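Local coordinates for protein chitosanase (PDB 7C6C) that hydrolyses internal beta-1,4 linkages between glucosamine units of partly acetylated chitosan, as a secreted endo-acting glycosidase of family 46, at residues Arg9-Thr23 with Ile229-Lys242. Residues are numbered along the deposited sequence; the frame is centred on the assembly and turned at random. Where two conformers were deposited one is given.
Sequences RRAEQLTSIFENGTT and IHVRSNEYGNFVIK. With LMR ((2S)-2-hydroxybutanedioic acid), chain B.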
loop_
_atom_site.group_PDB
_atom_site.type_symbol
_atom_site.label_atom_id
_atom_site.label_comp_id
_atom_site.label_asym_id
_atom_site.label_seq_id
_atom_site.Cartn_x
_atom_site.Cartn_y
_atom_site.Cartn_z
ATOM N N ARG A 9 4.620 12.024 -5.240
ATOM C CA ARG A 9 4.906 12.379 -3.857
ATOM C C ARG A 9 3.618 12.552 -3.065
ATOM O O ARG A 9 3.495 12.045 -1.945
ATOM C CB ARG A 9 5.753 13.652 -3.787
ATOM C CG ARG A 9 6.026 14.079 -2.348
ATOM C CD ARG A 9 6.721 15.429 -2.213
ATOM N NE ARG A 9 6.160 16.458 -3.081
ATOM C CZ ARG A 9 5.041 17.139 -2.860
ATOM N NH1 ARG A 9 4.308 16.907 -1.769
ATOM N NH2 ARG A 9 4.657 18.054 -3.750
ATOM N N ARG A 10 2.648 13.282 -3.627
ATOM C CA ARG A 10 1.387 13.497 -2.922
ATOM C C ARG A 10 0.674 12.179 -2.655
ATOM O O ARG A 10 0.143 11.962 -1.556
ATOM C CB ARG A 10 0.501 14.461 -3.716
ATOM C CG ARG A 10 1.096 15.848 -3.807
ATOM C CD ARG A 10 0.209 16.845 -4.526
ATOM N NE ARG A 10 0.896 18.131 -4.565
ATOM C CZ ARG A 10 1.208 18.797 -5.669
ATOM N NH1 ARG A 10 0.838 18.342 -6.860
ATOM N NH2 ARG A 10 1.883 19.932 -5.569
ATOM N N ALA A 11 0.641 11.292 -3.655
ATOM C CA ALA A 11 0.033 9.977 -3.467
ATOM C C ALA A 11 0.705 9.224 -2.331
ATOM O O ALA A 11 0.032 8.581 -1.513
ATOM C CB ALA A 11 0.138 9.174 -4.761
ATOM N N GLU A 12 2.036 9.290 -2.268
ATOM C CA GLU A 12 2.774 8.579 -1.231
ATOM C C GLU A 12 2.564 9.202 0.145
ATOM O O GLU A 12 2.526 8.484 1.152
ATOM C CB GLU A 12 4.255 8.508 -1.613
ATOM C CG GLU A 12 4.458 7.624 -2.827
ATOM C CD GLU A 12 5.849 7.669 -3.430
ATOM O OE1 GLU A 12 6.588 8.645 -3.189
ATOM O OE2 GLU A 12 6.198 6.716 -4.163
ATOM N N GLN A 13 2.432 10.528 0.217
ATOM C CA GLN A 13 2.170 11.160 1.505
ATOM C C GLN A 13 0.763 10.857 2.005
ATOM O O GLN A 13 0.550 10.729 3.219
ATOM C CB GLN A 13 2.471 12.656 1.435
ATOM C CG GLN A 13 3.954 12.902 1.243
ATOM C CD GLN A 13 4.321 14.362 1.306
ATOM O OE1 GLN A 13 3.473 15.218 1.568
ATOM N NE2 GLN A 13 5.593 14.660 1.063
ATOM N N LEU A 14 -0.202 10.705 1.090
ATOM C CA LEU A 14 -1.521 10.214 1.482
ATOM C C LEU A 14 -1.418 8.809 2.070
ATOM O O LEU A 14 -1.894 8.549 3.185
ATOM C CB LEU A 14 -2.469 10.231 0.280
ATOM C CG LEU A 14 -2.930 11.624 -0.157
ATOM C CD1 LEU A 14 -3.505 11.584 -1.563
ATOM C CD2 LEU A 14 -3.936 12.186 0.839
ATOM N N THR A 15 -0.754 7.896 1.353
ATOM C CA THR A 15 -0.566 6.544 1.872
ATOM C C THR A 15 0.135 6.568 3.221
ATOM O O THR A 15 -0.234 5.818 4.130
ATOM C CB THR A 15 0.206 5.696 0.863
ATOM O OG1 THR A 15 -0.604 5.517 -0.306
ATOM C CG2 THR A 15 0.573 4.342 1.440
ATOM N N SER A 16 1.124 7.449 3.380
ATOM C CA SER A 16 1.843 7.536 4.642
ATOM C C SER A 16 0.914 7.937 5.788
ATOM O O SER A 16 1.040 7.420 6.905
ATOM C CB SER A 16 3.005 8.513 4.490
ATOM O OG SER A 16 3.825 8.536 5.642
ATOM N N ILE A 17 -0.023 8.858 5.543
ATOM C CA ILE A 17 -1.021 9.173 6.562
ATOM C C ILE A 17 -1.817 7.924 6.911
ATOM O O ILE A 17 -2.025 7.595 8.088
ATOM C CB ILE A 17 -1.956 10.296 6.084
ATOM C CG1 ILE A 17 -1.196 11.619 5.971
ATOM C CG2 ILE A 17 -3.167 10.409 7.018
ATOM C CD1 ILE A 17 -1.964 12.679 5.197
ATOM N N PHE A 18 -2.277 7.208 5.882
ATOM C CA PHE A 18 -3.133 6.051 6.110
ATOM C C PHE A 18 -2.401 4.949 6.861
ATOM O O PHE A 18 -3.009 4.247 7.672
ATOM C CB PHE A 18 -3.670 5.513 4.782
ATOM C CG PHE A 18 -4.347 6.547 3.921
ATOM C CD1 PHE A 18 -5.026 7.635 4.475
ATOM C CD2 PHE A 18 -4.307 6.422 2.542
ATOM C CE1 PHE A 18 -5.651 8.577 3.653
ATOM C CE2 PHE A 18 -4.927 7.356 1.719
ATOM C CZ PHE A 18 -5.597 8.432 2.277
ATOM N N GLU A 19 -1.103 4.790 6.623
ATOM C CA GLU A 19 -0.335 3.721 7.251
ATOM C C GLU A 19 0.188 4.107 8.630
ATOM O O GLU A 19 0.187 3.280 9.549
ATOM C CB GLU A 19 0.845 3.319 6.357
ATOM C CG GLU A 19 0.450 2.906 4.947
ATOM C CD GLU A 19 -0.107 1.500 4.879
ATOM O OE1 GLU A 19 0.551 0.574 5.397
ATOM O OE2 GLU A 19 -1.209 1.326 4.317
ATOM N N ASN A 20 0.650 5.346 8.788
ATOM C CA ASN A 20 1.405 5.725 9.971
ATOM C C ASN A 20 0.992 7.045 10.601
ATOM O O ASN A 20 1.629 7.458 11.572
ATOM C CB ASN A 20 2.909 5.783 9.655
ATOM C CG ASN A 20 3.455 4.455 9.179
ATOM O OD1 ASN A 20 3.771 4.294 8.003
ATOM N ND2 ASN A 20 3.565 3.495 10.092
ATOM N N GLY A 21 -0.022 7.731 10.079
ATOM C CA GLY A 21 -0.472 8.948 10.729
ATOM C C GLY A 21 0.484 10.111 10.593
ATOM O O GLY A 21 0.496 11.000 11.451
ATOM N N THR A 22 1.284 10.134 9.532
ATOM C CA THR A 22 2.215 11.222 9.282
ATOM C C THR A 22 2.462 11.289 7.784
ATOM O O THR A 22 2.374 10.275 7.090
ATOM C CB THR A 22 3.539 11.014 10.035
ATOM O OG1 THR A 22 4.481 11.986 9.579
ATOM C CG2 THR A 22 4.106 9.607 9.801
ATOM N N THR A 23 2.757 12.486 7.279
ATOM C CA THR A 23 3.128 12.611 5.875
ATOM C C THR A 23 4.577 12.225 5.619
ATOM O O THR A 23 4.981 12.134 4.454
ATOM C CB THR A 23 2.904 14.042 5.376
ATOM O OG1 THR A 23 3.659 14.944 6.194
ATOM C CG2 THR A 23 1.423 14.413 5.408
ATOM N N ILE A 229 -2.777 20.092 -0.670
ATOM C CA ILE A 229 -3.946 19.305 -0.305
ATOM C C ILE A 229 -4.075 19.360 1.208
ATOM O O ILE A 229 -3.091 19.166 1.929
ATOM C CB ILE A 229 -3.793 17.846 -0.767
ATOM C CG1 ILE A 229 -3.815 17.764 -2.295
ATOM C CG2 ILE A 229 -4.868 16.962 -0.129
ATOM C CD1 ILE A 229 -3.399 16.418 -2.838
ATOM N N HIS A 230 -5.280 19.615 1.695
ATOM C CA HIS A 230 -5.559 19.516 3.122
ATOM C C HIS A 230 -6.392 18.279 3.393
ATOM O O HIS A 230 -7.452 18.093 2.792
ATOM C CB HIS A 230 -6.237 20.772 3.655
ATOM C CG HIS A 230 -5.365 21.975 3.558
ATOM N ND1 HIS A 230 -5.423 22.853 2.495
ATOM C CD2 HIS A 230 -4.366 22.415 4.357
ATOM C CE1 HIS A 230 -4.523 23.804 2.665
ATOM N NE2 HIS A 230 -3.867 23.560 3.785
ATOM N N VAL A 231 -5.898 17.440 4.287
ATOM C CA VAL A 231 -6.615 16.270 4.762
ATOM C C VAL A 231 -7.231 16.629 6.103
ATOM O O VAL A 231 -6.540 17.144 6.990
ATOM C CB VAL A 231 -5.658 15.076 4.902
ATOM C CG1 VAL A 231 -6.353 13.913 5.591
ATOM C CG2 VAL A 231 -5.130 14.677 3.534
ATOM N N ARG A 232 -8.529 16.379 6.252
ATOM C CA ARG A 232 -9.224 16.613 7.520
ATOM C C ARG A 232 -10.033 15.359 7.816
ATOM O O ARG A 232 -11.074 15.111 7.200
ATOM C CB ARG A 232 -10.084 17.877 7.497
ATOM C CG ARG A 232 -9.229 19.145 7.578
ATOM C CD ARG A 232 -10.025 20.459 7.840
ATOM N NE ARG A 232 -9.236 21.614 7.392
ATOM C CZ ARG A 232 -9.110 21.931 6.108
ATOM N NH1 ARG A 232 -9.782 21.244 5.199
ATOM N NH2 ARG A 232 -8.312 22.911 5.728
ATOM N N SER A 233 -9.531 14.551 8.743
ATOM C CA SER A 233 -10.072 13.226 8.987
ATOM C C SER A 233 -10.280 13.038 10.477
ATOM O O SER A 233 -9.363 13.277 11.268
ATOM C CB SER A 233 -9.079 12.185 8.475
ATOM O OG SER A 233 -9.419 10.891 8.926
ATOM N N ASN A 234 -11.483 12.610 10.862
ATOM C CA ASN A 234 -11.710 12.270 12.262
ATOM C C ASN A 234 -10.771 11.157 12.709
ATOM O O ASN A 234 -10.260 11.178 13.834
ATOM C CB ASN A 234 -13.167 11.862 12.486
ATOM C CG ASN A 234 -14.133 13.018 12.313
ATOM O OD1 ASN A 234 -13.755 14.184 12.433
ATOM N ND2 ASN A 234 -15.395 12.699 12.039
ATOM N N GLU A 235 -10.510 10.189 11.827
ATOM C CA GLU A 235 -9.669 9.052 12.187
ATOM C C GLU A 235 -8.196 9.442 12.249
ATOM O O GLU A 235 -7.506 9.129 13.226
ATOM C CB GLU A 235 -9.875 7.924 11.178
ATOM C CG GLU A 235 -8.937 6.737 11.364
ATOM C CD GLU A 235 -9.172 6.008 12.674
ATOM O OE1 GLU A 235 -10.319 6.022 13.163
ATOM O OE2 GLU A 235 -8.210 5.424 13.218
ATOM N N TYR A 236 -7.689 10.111 11.209
ATOM C CA TYR A 236 -6.251 10.338 11.092
ATOM C C TYR A 236 -5.797 11.673 11.656
ATOM O O TYR A 236 -4.630 11.799 12.038
ATOM C CB TYR A 236 -5.798 10.261 9.628
ATOM C CG TYR A 236 -6.134 8.957 8.942
ATOM C CD1 TYR A 236 -5.600 7.750 9.387
ATOM C CD2 TYR A 236 -6.996 8.931 7.859
ATOM C CE1 TYR A 236 -5.915 6.552 8.758
ATOM C CE2 TYR A 236 -7.315 7.749 7.226
ATOM C CZ TYR A 236 -6.775 6.562 7.680
ATOM O OH TYR A 236 -7.121 5.406 7.031
ATOM N N GLY A 237 -6.671 12.670 11.695
ATOM C CA GLY A 237 -6.279 14.020 12.032
ATOM C C GLY A 237 -6.192 14.910 10.808
ATOM O O GLY A 237 -6.717 14.608 9.731
ATOM N N ASN A 238 -5.501 16.031 10.984
ATOM C CA ASN A 238 -5.405 17.070 9.970
ATOM C C ASN A 238 -3.976 17.180 9.472
ATOM O O ASN A 238 -3.037 17.220 10.274
ATOM C CB ASN A 238 -5.816 18.411 10.559
ATOM C CG ASN A 238 -7.145 18.338 11.227
ATOM O OD1 ASN A 238 -8.110 17.868 10.627
ATOM N ND2 ASN A 238 -7.209 18.760 12.488
ATOM N N PHE A 239 -3.822 17.268 8.154
ATOM C CA PHE A 239 -2.513 17.324 7.528
ATOM C C PHE A 239 -2.571 18.244 6.326
ATOM O O PHE A 239 -3.625 18.427 5.711
ATOM C CB PHE A 239 -2.058 15.943 7.024
ATOM C CG PHE A 239 -2.055 14.887 8.084
ATOM C CD1 PHE A 239 -3.213 14.183 8.380
ATOM C CD2 PHE A 239 -0.899 14.607 8.794
ATOM C CE1 PHE A 239 -3.229 13.219 9.372
ATOM C CE2 PHE A 239 -0.903 13.634 9.789
ATOM C CZ PHE A 239 -2.070 12.942 10.075
ATOM N N VAL A 240 -1.419 18.803 5.983
ATOM C CA VAL A 240 -1.227 19.450 4.695
ATOM C C VAL A 240 -0.185 18.670 3.906
ATOM O O VAL A 240 0.811 18.192 4.463
ATOM C CB VAL A 240 -0.861 20.943 4.824
ATOM C CG1 VAL A 240 0.475 21.128 5.532
ATOM C CG2 VAL A 240 -0.853 21.594 3.451
ATOM N N ILE A 241 -0.436 18.525 2.611
ATOM C CA ILE A 241 0.480 17.897 1.672
ATOM C C ILE A 241 0.786 18.945 0.612
ATOM O O ILE A 241 -0.128 19.443 -0.055
ATOM C CB ILE A 241 -0.143 16.637 1.054
ATOM C CG1 ILE A 241 -0.304 15.554 2.125
ATOM C CG2 ILE A 241 0.679 16.132 -0.120
ATOM C CD1 ILE A 241 -1.125 14.355 1.680
ATOM N N LYS A 242 2.051 19.319 0.491
ATOM C CA LYS A 242 2.433 20.384 -0.430
ATOM C C LYS A 242 2.181 19.990 -1.881
ATOM O O LYS A 242 1.901 20.852 -2.725
ATOM C CB LYS A 242 3.906 20.752 -0.224
ATOM C CG LYS A 242 4.421 21.892 -1.091
ATOM C CD LYS A 242 5.936 21.820 -1.259
ATOM C CE LYS A 242 6.315 21.180 -2.586
ATOM N NZ LYS A 242 7.487 20.272 -2.457
ATOM O OXT LYS A 242 2.248 18.803 -2.221
HETATM C C1 LMR B . -14.658 12.400 8.598
HETATM O O1A LMR B . -13.590 12.897 9.013
HETATM O O1B LMR B . -15.534 13.072 8.014
HETATM C C2 LMR B . -14.916 10.938 8.814
HETATM O O2 LMR B . -16.281 10.662 8.482
HETATM C C3 LMR B . -14.000 10.088 7.934
HETATM C C4 LMR B . -12.574 10.102 8.445
HETATM O O4A LMR B . -12.360 9.749 9.627
HETATM O O4B LMR B . -11.658 10.458 7.667
HETATM O O HOH W 1 4.121 17.785 1.839
HETATM O O HOH W 2 -5.598 3.269 7.513
#
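Arg9 and Arg10 converge on the C-terminal carboxylate of Lys242. Arg9 meets it end-on: NH1 (2.8 Å) and NH2 both donate to OXT, which lies in the guanidinium plane. Arg10 comes side-on, NE bonding Lys242 OXT at 2.8 Å and NH2 reaching a lone pair of Lys242 O at 3.0 Å, so OXT accepts three N-H groups. The Arg9 chain bends at chi3 (44°) to bring its guanidinium round, and Lys242 folds its CE and NZ over one face of that group; NZ lies 3.8 Å from Arg9 NH2, a like-charge proximity the shared carboxylate probably offsets. Nearby, a water bridges Gln13 OE1 and Lys242 N.

Further along helix 5-20, Ile17 lies on the hairpin of strands 229-233 and 237-241. Its CG1 sits above the centre of the Phe239 ring, 4.0 Å from the centroid, in a CH-pi contact, while Gly21 O meets the ring edge at CE2. Ile241 CD1 packs against Leu14 CD2 at 3.6 Å, and Val231 CG2 meets the same Leu14 methyl. The Tyr236 and Phe18 rings meet obliquely, planes at 43°, and a second water joins Tyr236 OH to Phe18 O.

In the turn, Ser233 OG accepts from Tyr236 N in an ST motif, and this hydroxyl donates to malate O4B. Arg10 NH1 is held by Leu225 O. The two arginines probably balance the carboxylate's charge, fastening the C-terminus to the N-terminal helix.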